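Local coordinates for protein Trypsin/chymotrypsin inhibitor (Alocasia macrorrhizos, PDB 5YCZ) that inhibits the serine proteases trypsin and alpha-chymotrypsin as a homodimeric plant Kunitz-type inhibitor of beta-trefoil fold, at residues P137-T140 against G141-R144. Residues are numbered along the deposited sequence; the frame is centred on the assembly and turned at random.
Sequences PCST and GVER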
loop_
_atom_site.group_PDB
_atom_site.type_symbol
_atom_site.label_atom_id
_atom_site.label_comp_id
_atom_site.label_asym_id
_atom_site.label_seq_id
_atom_site.Cartn_x
_atom_site.Cartn_y
_atom_site.Cartn_z
ATOM N N PRO A 137 20.187 -4.155 -6.003
ATOM C CA PRO A 137 19.930 -2.932 -6.771
ATOM C C PRO A 137 19.781 -3.148 -8.263
ATOM O O PRO A 137 19.155 -2.317 -8.928
ATOM C CB PRO A 137 21.154 -2.069 -6.453
ATOM C CG PRO A 137 21.534 -2.492 -5.099
ATOM C CD PRO A 137 21.259 -3.971 -5.018
ATOM N N CYS A 138 20.299 -4.232 -8.818
ATOM C CA CYS A 138 20.217 -4.457 -10.256
ATOM C C CYS A 138 19.087 -5.422 -10.570
ATOM O O CYS A 138 19.029 -6.519 -10.005
ATOM C CB CYS A 138 21.535 -5.001 -10.799
ATOM S SG CYS A 138 22.841 -3.783 -10.764
ATOM N N SER A 139 18.205 -5.022 -11.485
ATOM C CA SER A 139 17.089 -5.887 -11.841
ATOM C C SER A 139 17.598 -7.237 -12.323
ATOM O O SER A 139 18.726 -7.373 -12.810
ATOM C CB SER A 139 16.214 -5.246 -12.914
ATOM O OG SER A 139 15.343 -4.269 -12.365
ATOM N N THR A 140 16.750 -8.246 -12.154
ATOM C CA THR A 140 17.087 -9.605 -12.536
ATOM C C THR A 140 15.798 -10.391 -12.716
ATOM O O THR A 140 14.755 -10.046 -12.152
ATOM C CB THR A 140 17.997 -10.257 -11.501
ATOM O OG1 THR A 140 18.645 -11.380 -12.104
ATOM C CG2 THR A 140 17.214 -10.716 -10.322
ATOM N N GLY A 141 15.881 -11.452 -13.517
ATOM C CA GLY A 141 14.661 -12.068 -14.001
ATOM C C GLY A 141 13.815 -11.138 -14.840
ATOM O O GLY A 141 12.614 -11.372 -14.992
ATOM N N VAL A 142 14.409 -10.080 -15.388
ATOM C CA VAL A 142 13.681 -9.038 -16.097
ATOM C C VAL A 142 14.214 -8.986 -17.523
ATOM O O VAL A 142 15.433 -8.994 -17.745
ATOM C CB VAL A 142 13.809 -7.675 -15.383
ATOM C CG1 VAL A 142 15.086 -6.921 -15.778
ATOM C CG2 VAL A 142 12.587 -6.824 -15.611
ATOM N N GLU A 143 13.307 -8.996 -18.491
ATOM C CA GLU A 143 13.719 -9.008 -19.893
ATOM C C GLU A 143 13.854 -7.564 -20.382
ATOM O O GLU A 143 13.082 -7.057 -21.200
ATOM C CB GLU A 143 12.743 -9.819 -20.736
ATOM C CG GLU A 143 13.416 -10.596 -21.864
ATOM C CD GLU A 143 12.517 -10.779 -23.085
ATOM O OE1 GLU A 143 11.466 -10.102 -23.168
ATOM O OE2 GLU A 143 12.872 -11.590 -23.972
ATOM N N ARG A 144 14.858 -6.895 -19.830
ATOM C CA ARG A 144 15.264 -5.578 -20.299
ATOM C C ARG A 144 16.691 -5.345 -19.823
ATOM O O ARG A 144 17.198 -6.089 -18.972
ATOM C CB ARG A 144 14.311 -4.479 -19.788
ATOM C CG ARG A 144 14.634 -3.940 -18.394
ATOM C CD ARG A 144 13.407 -3.290 -17.780
ATOM N NE ARG A 144 13.429 -3.331 -16.321
ATOM C CZ ARG A 144 12.343 -3.439 -15.560
ATOM N NH1 ARG A 144 11.137 -3.534 -16.116
ATOM N NH2 ARG A 144 12.467 -3.461 -14.240
#
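Val142 lays its two methyls on different neighbours: CG1 rests against CB of Ser139 at 3.5 Å, while CG2 sits over the centre of one face of the Arg144 guanidinium, 3.4 Å from its plane. The valine is thus wedged between a serine three residues before it and an arginine two residues after it, on the inside of a local bend. With CG1 set between the backbone N and the carbonyl carbon (chi1 85°), the methyl is turned back at the serine. The first torsion of Arg144, also 85°, turns its chain in the same way, and the extended run from CG to NE then brings the guanidinium over CG2 of Val142 and up to Ser139, where OG approaches it at its edge, near the plane, 3.5 Å from NH2. Glu61 makes a long, weak ion pair with NH2 of Arg144 and may partly offset its charge; NZ of Lys107 is a like charge near NH1. The bend itself passes through Gly141, whose positive phi (61°) suits a residue without a side chain, and continues into an inverse gamma turn centred on Glu143, where Arg144 N gives a weak hydrogen bond to Val142 O at 3.0 Å. Hydrogen bonds from Thr140 N to Thr73 OG1 and from Asn62 ND2 to Gly141 O tie the bend to other parts of the chain, and the Cys138–Cys147 disulfide joins its start to the residues beyond it. This surface loop, about 17 Å from the chain centre to its own centre, links the antiparallel strands 131-135 and 153-159 of the beta-trefoil.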